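Local coordinates for malate dehydrogenase (Entamoeba histolytica, PDB 3I0P), which probably catalyses the NAD-dependent interconversion of malate and oxaloacetate, at residues A[52-64]-A[345-359]. Sequence-based numbering, arbitrary orientation.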
loop_
_atom_site.group_PDB
_atom_site.type_symbol
_atom_site.label_atom_id
_atom_site.label_comp_id
_atom_site.label_asym_id
_atom_site.label_seq_id
_atom_site.Cartn_x
_atom_site.Cartn_y
_atom_site.Cartn_z
ATOM N N ILE A 52 7.770 22.672 -13.259
ATOM C CA ILE A 52 7.653 24.023 -13.837
ATOM C C ILE A 52 6.227 24.451 -14.240
ATOM O O ILE A 52 5.867 25.613 -14.079
ATOM C CB ILE A 52 8.702 24.251 -14.993
ATOM C CG1 ILE A 52 8.804 25.726 -15.407
ATOM C CG2 ILE A 52 8.421 23.363 -16.191
ATOM C CD1 ILE A 52 9.299 26.665 -14.324
ATOM N N GLN A 53 5.414 23.519 -14.741
ATOM C CA GLN A 53 4.050 23.846 -15.210
ATOM C C GLN A 53 3.122 24.252 -14.070
ATOM O O GLN A 53 1.957 24.609 -14.286
ATOM C CB GLN A 53 3.449 22.690 -16.010
ATOM C CG GLN A 53 4.202 22.420 -17.296
ATOM C CD GLN A 53 3.618 21.287 -18.120
ATOM O OE1 GLN A 53 4.362 20.486 -18.703
ATOM N NE2 GLN A 53 2.285 21.213 -18.186
ATOM N N ARG A 54 3.670 24.224 -12.861
ATOM C CA ARG A 54 2.921 24.513 -11.660
ATOM C C ARG A 54 3.748 25.432 -10.774
ATOM O O ARG A 54 3.342 25.784 -9.674
ATOM C CB ARG A 54 2.627 23.197 -10.948
ATOM C CG ARG A 54 1.276 23.108 -10.272
ATOM C CD ARG A 54 0.113 23.587 -11.151
ATOM N NE ARG A 54 -0.201 22.656 -12.228
ATOM C CZ ARG A 54 -0.986 22.957 -13.259
ATOM N NH1 ARG A 54 -1.526 24.166 -13.341
ATOM N NH2 ARG A 54 -1.232 22.056 -14.211
ATOM N N PHE A 55 4.910 25.832 -11.271
ATOM C CA PHE A 55 5.845 26.649 -10.516
ATOM C C PHE A 55 5.197 27.939 -10.046
ATOM O O PHE A 55 5.203 28.237 -8.847
ATOM C CB PHE A 55 7.081 26.951 -11.372
ATOM C CG PHE A 55 8.166 27.696 -10.654
ATOM C CD1 PHE A 55 8.669 27.231 -9.444
ATOM C CD2 PHE A 55 8.711 28.844 -11.212
ATOM C CE1 PHE A 55 9.684 27.913 -8.784
ATOM C CE2 PHE A 55 9.723 29.531 -10.573
ATOM C CZ PHE A 55 10.221 29.065 -9.356
ATOM N N LYS A 56 4.617 28.685 -10.986
ATOM C CA LYS A 56 4.040 29.986 -10.671
ATOM C C LYS A 56 2.856 29.939 -9.690
ATOM O O LYS A 56 2.882 30.615 -8.651
ATOM C CB LYS A 56 3.651 30.763 -11.927
ATOM C CG LYS A 56 3.486 32.239 -11.625
ATOM C CD LYS A 56 2.818 33.014 -12.736
ATOM C CE LYS A 56 2.230 34.321 -12.182
ATOM N NZ LYS A 56 0.941 34.115 -11.455
ATOM N N THR A 57 1.826 29.158 -10.021
ATOM C CA THR A 57 0.584 29.185 -9.244
ATOM C C THR A 57 0.666 28.433 -7.914
ATOM O O THR A 57 0.064 28.862 -6.930
ATOM C CB THR A 57 -0.614 28.657 -10.041
ATOM O OG1 THR A 57 -0.367 27.301 -10.419
ATOM C CG2 THR A 57 -0.851 29.504 -11.296
ATOM N N VAL A 58 1.410 27.331 -7.873
ATOM C CA VAL A 58 1.421 26.479 -6.678
ATOM C C VAL A 58 2.523 26.860 -5.684
ATOM O O VAL A 58 2.435 26.544 -4.493
ATOM C CB VAL A 58 1.408 24.961 -7.060
ATOM C CG1 VAL A 58 1.598 24.051 -5.854
ATOM C CG2 VAL A 58 0.104 24.629 -7.769
ATOM N N TYR A 59 3.535 27.574 -6.163
ATOM C CA TYR A 59 4.647 27.970 -5.301
ATOM C C TYR A 59 4.863 29.488 -5.214
ATOM O O TYR A 59 4.719 30.063 -4.130
ATOM C CB TYR A 59 5.924 27.198 -5.666
ATOM C CG TYR A 59 5.697 25.704 -5.572
ATOM C CD1 TYR A 59 5.650 25.062 -4.330
ATOM C CD2 TYR A 59 5.470 24.933 -6.721
ATOM C CE1 TYR A 59 5.408 23.695 -4.240
ATOM C CE2 TYR A 59 5.231 23.565 -6.631
ATOM C CZ TYR A 59 5.210 22.953 -5.390
ATOM O OH TYR A 59 4.970 21.603 -5.295
ATOM N N ILE A 60 5.172 30.126 -6.346
ATOM C CA ILE A 60 5.487 31.560 -6.365
ATOM C C ILE A 60 4.303 32.416 -5.899
ATOM O O ILE A 60 4.441 33.221 -4.986
ATOM C CB ILE A 60 6.073 32.032 -7.733
ATOM C CG1 ILE A 60 7.248 31.128 -8.168
ATOM C CG2 ILE A 60 6.522 33.506 -7.672
ATOM C CD1 ILE A 60 8.402 31.015 -7.160
ATOM N N ASP A 61 3.140 32.216 -6.502
ATOM C CA ASP A 61 1.931 32.924 -6.089
ATOM C C ASP A 61 1.607 32.710 -4.613
ATOM O O ASP A 61 0.989 33.563 -3.972
ATOM C CB ASP A 61 0.730 32.463 -6.913
ATOM C CG ASP A 61 0.697 33.061 -8.316
ATOM O OD1 ASP A 61 1.581 33.882 -8.668
ATOM O OD2 ASP A 61 -0.236 32.692 -9.067
ATOM N N ARG A 62 2.012 31.564 -4.078
ATOM C CA ARG A 62 1.671 31.230 -2.708
ATOM C C ARG A 62 2.647 31.869 -1.726
ATOM O O ARG A 62 2.236 32.309 -0.648
ATOM C CB ARG A 62 1.549 29.719 -2.525
ATOM C CG ARG A 62 0.439 29.130 -3.357
ATOM C CD ARG A 62 -0.092 27.856 -2.737
ATOM N NE ARG A 62 -1.124 27.225 -3.562
ATOM C CZ ARG A 62 -1.470 25.944 -3.478
ATOM N NH1 ARG A 62 -0.865 25.147 -2.611
ATOM N NH2 ARG A 62 -2.414 25.456 -4.263
ATOM N N ILE A 63 3.926 31.935 -2.105
ATOM C CA ILE A 63 4.918 32.708 -1.353
ATOM C C ILE A 63 4.509 34.203 -1.302
ATOM O O ILE A 63 4.649 34.873 -0.262
ATOM C CB ILE A 63 6.328 32.561 -1.949
ATOM C CG1 ILE A 63 6.763 31.092 -1.928
ATOM C CG2 ILE A 63 7.333 33.432 -1.186
ATOM C CD1 ILE A 63 8.052 30.806 -2.683
ATOM N N LYS A 64 3.992 34.696 -2.430
ATOM C CA LYS A 64 3.463 36.055 -2.540
ATOM C C LYS A 64 2.223 36.267 -1.654
ATOM O O LYS A 64 2.023 37.356 -1.115
ATOM C CB LYS A 64 3.147 36.385 -4.003
ATOM C CG LYS A 64 4.351 36.877 -4.810
ATOM C CD LYS A 64 4.110 36.803 -6.328
ATOM C CE LYS A 64 2.895 37.615 -6.784
ATOM N NZ LYS A 64 2.397 37.231 -8.141
ATOM N N PRO A 345 3.941 23.740 -22.529
ATOM C CA PRO A 345 2.804 24.482 -23.075
ATOM C C PRO A 345 3.084 25.975 -23.099
ATOM O O PRO A 345 3.980 26.448 -22.395
ATOM C CB PRO A 345 1.686 24.190 -22.077
ATOM C CG PRO A 345 2.037 22.869 -21.509
ATOM C CD PRO A 345 3.533 22.851 -21.422
ATOM N N LEU A 346 2.313 26.695 -23.914
ATOM C CA LEU A 346 2.452 28.139 -24.100
ATOM C C LEU A 346 2.149 28.918 -22.825
ATOM O O LEU A 346 2.806 29.920 -22.531
ATOM C CB LEU A 346 1.517 28.609 -25.208
ATOM C CG LEU A 346 2.086 29.675 -26.158
ATOM C CD1 LEU A 346 2.812 29.002 -27.359
ATOM C CD2 LEU A 346 0.985 30.686 -26.626
ATOM N N VAL A 347 1.161 28.451 -22.064
ATOM C CA VAL A 347 0.832 29.068 -20.772
ATOM C C VAL A 347 2.043 29.089 -19.834
ATOM O O VAL A 347 2.278 30.088 -19.163
ATOM C CB VAL A 347 -0.443 28.429 -20.103
ATOM C CG1 VAL A 347 -0.228 26.956 -19.742
ATOM C CG2 VAL A 347 -0.881 29.235 -18.879
ATOM N N THR A 348 2.819 28.003 -19.818
ATOM C CA THR A 348 3.984 27.872 -18.934
ATOM C C THR A 348 5.082 28.826 -19.390
ATOM O O THR A 348 5.687 29.536 -18.572
ATOM C CB THR A 348 4.534 26.416 -18.883
ATOM O OG1 THR A 348 3.463 25.495 -18.649
ATOM C CG2 THR A 348 5.547 26.259 -17.768
ATOM N N ILE A 349 5.323 28.842 -20.697
ATOM C CA ILE A 349 6.274 29.767 -21.294
ATOM C C ILE A 349 5.951 31.194 -20.871
ATOM O O ILE A 349 6.836 31.946 -20.449
ATOM C CB ILE A 349 6.288 29.654 -22.845
ATOM C CG1 ILE A 349 6.727 28.250 -23.284
ATOM C CG2 ILE A 349 7.187 30.723 -23.464
ATOM C CD1 ILE A 349 8.112 27.837 -22.805
ATOM N N ASN A 350 4.671 31.549 -20.967
ATOM C CA ASN A 350 4.204 32.885 -20.608
ATOM C C ASN A 350 4.299 33.167 -19.111
ATOM O O ASN A 350 4.670 34.278 -18.706
ATOM C CB ASN A 350 2.805 33.137 -21.185
ATOM C CG ASN A 350 2.816 33.171 -22.715
ATOM O OD1 ASN A 350 3.784 33.629 -23.330
ATOM N ND2 ASN A 350 1.752 32.673 -23.334
ATOM N N GLU A 351 4.010 32.158 -18.292
ATOM C CA GLU A 351 4.263 32.276 -16.860
ATOM C C GLU A 351 5.745 32.551 -16.565
ATOM O O GLU A 351 6.063 33.390 -15.714
ATOM C CB GLU A 351 3.802 31.032 -16.110
ATOM C CG GLU A 351 2.307 30.924 -15.929
ATOM C CD GLU A 351 1.900 29.590 -15.342
ATOM O OE1 GLU A 351 2.784 28.737 -15.136
ATOM O OE2 GLU A 351 0.697 29.387 -15.086
ATOM N N MET A 352 6.636 31.850 -17.270
ATOM C CA MET A 352 8.087 32.001 -17.066
ATOM C C MET A 352 8.555 33.400 -17.453
ATOM O O MET A 352 9.279 34.051 -16.696
ATOM C CB MET A 352 8.880 30.938 -17.832
ATOM C CG MET A 352 8.716 29.528 -17.290
ATOM S SD MET A 352 9.483 28.233 -18.306
ATOM C CE MET A 352 11.231 28.540 -18.056
ATOM N N LYS A 353 8.123 33.854 -18.629
ATOM C CA LYS A 353 8.400 35.209 -19.112
ATOM C C LYS A 353 7.983 36.266 -18.090
ATOM O O LYS A 353 8.749 37.183 -17.793
ATOM C CB LYS A 353 7.696 35.459 -20.450
ATOM C CG LYS A 353 8.464 34.977 -21.673
ATOM C CD LYS A 353 7.530 34.883 -22.877
ATOM C CE LYS A 353 8.239 35.242 -24.176
ATOM N NZ LYS A 353 8.784 36.642 -24.122
ATOM N N GLU A 354 6.782 36.112 -17.539
ATOM C CA GLU A 354 6.278 37.031 -16.528
ATOM C C GLU A 354 7.178 37.086 -15.286
ATOM O O GLU A 354 7.530 38.176 -14.826
ATOM C CB GLU A 354 4.842 36.684 -16.152
ATOM C CG GLU A 354 4.074 37.853 -15.538
ATOM C CD GLU A 354 2.700 37.455 -14.985
ATOM O OE1 GLU A 354 2.381 36.234 -14.937
ATOM O OE2 GLU A 354 1.939 38.376 -14.595
ATOM N N LEU A 355 7.560 35.916 -14.765
ATOM C CA LEU A 355 8.494 35.824 -13.632
ATOM C C LEU A 355 9.876 36.400 -13.953
ATOM O O LEU A 355 10.477 37.091 -13.131
ATOM C CB LEU A 355 8.631 34.377 -13.152
ATOM C CG LEU A 355 7.348 33.676 -12.704
ATOM C CD1 LEU A 355 7.540 32.173 -12.738
ATOM C CD2 LEU A 355 6.890 34.144 -11.328
ATOM N N SER A 356 10.371 36.107 -15.151
ATOM C CA SER A 356 11.617 36.691 -15.660
ATOM C C SER A 356 11.590 38.222 -15.605
ATOM O O SER A 356 12.534 38.860 -15.129
ATOM C CB SER A 356 11.842 36.238 -17.101
ATOM O OG SER A 356 12.981 36.859 -17.637
ATOM N N SER A 357 10.482 38.775 -16.097
ATOM C CA SER A 357 10.209 40.206 -16.133
ATOM C C SER A 357 10.178 40.830 -14.730
ATOM O O SER A 357 10.900 41.793 -14.458
ATOM C CB SER A 357 8.863 40.427 -16.834
ATOM O OG SER A 357 8.783 41.717 -17.403
ATOM N N PHE A 358 9.351 40.254 -13.855
ATOM C CA PHE A 358 9.166 40.707 -12.472
ATOM C C PHE A 358 10.446 40.691 -11.660
ATOM O O PHE A 358 10.723 41.646 -10.947
ATOM C CB PHE A 358 8.132 39.830 -11.748
ATOM C CG PHE A 358 6.692 40.124 -12.096
ATOM C CD1 PHE A 358 6.349 41.087 -13.033
ATOM C CD2 PHE A 358 5.676 39.393 -11.494
ATOM C CE1 PHE A 358 5.012 41.338 -13.350
ATOM C CE2 PHE A 358 4.330 39.628 -11.803
ATOM C CZ PHE A 358 3.995 40.610 -12.729
ATOM N N TYR A 359 11.225 39.615 -11.757
ATOM C CA TYR A 359 12.361 39.419 -10.838
ATOM C C TYR A 359 13.739 39.608 -11.459
ATOM O O TYR A 359 14.770 39.354 -10.812
ATOM C CB TYR A 359 12.239 38.067 -10.115
ATOM C CG TYR A 359 10.908 37.945 -9.434
ATOM C CD1 TYR A 359 10.603 38.724 -8.307
ATOM C CD2 TYR A 359 9.923 37.102 -9.947
ATOM C CE1 TYR A 359 9.351 38.645 -7.694
ATOM C CE2 TYR A 359 8.672 37.010 -9.346
ATOM C CZ TYR A 359 8.391 37.784 -8.222
ATOM O OH TYR A 359 7.150 37.688 -7.638
HETATM O O HOH W 1 4.874 28.025 -13.551
HETATM O O HOH W 2 2.056 26.410 -16.353
HETATM O O HOH W 3 1.858 27.657 -12.726
HETATM O O HOH W 4 0.909 37.380 -11.649
HETATM O O HOH W 5 -0.216 32.154 -14.053
#
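E351 and K56 are brought together by their torsions: E351 turns CG away from its carbonyl carbon (chi1 -76°) and stays straight beyond it, while K56 sets CG opposite its backbone N (chi1 -162°) and bends only at chi4. Their aliphatic parts meet obliquely, K56 CD lying 3.9 Å from E351 CG, so both long residues supply methylenes to the interface. The carboxylate of E351 is held by waters between the helices. One water accepts from K56 N and lies 2.7 Å from both E351 OE1 and I52 O; a second links E351 OE1 with Q53 O and T348 OG1, and a third joins it to T57 N. An acidic group suits this place, since it gathers waters that satisfy the first-turn N-H groups of K56 and T57 together with the preceding carbonyls. K56 instead carries its ammonium to D61, NZ forming a salt bridge with OD1 (2.9 Å), and D61 also draws in K64 more weakly.

On the apolar side, branched L355 divides its methyls: CD1 approaches F55 CD2 obliquely at 3.8 Å, and CD2 rests on I60 CG2 at 3.7 Å. F17 and M18 of helix 11-24 extend this apolar layer. The flat amide of Q53 crosses the ring of P345. In this malate/L-lactate dehydrogenase fold, helix 346-359 thus packs nearly parallel (25°) on helix 55-64 beside helix 11-24, waters bridging the polar side and L355 the apolar side.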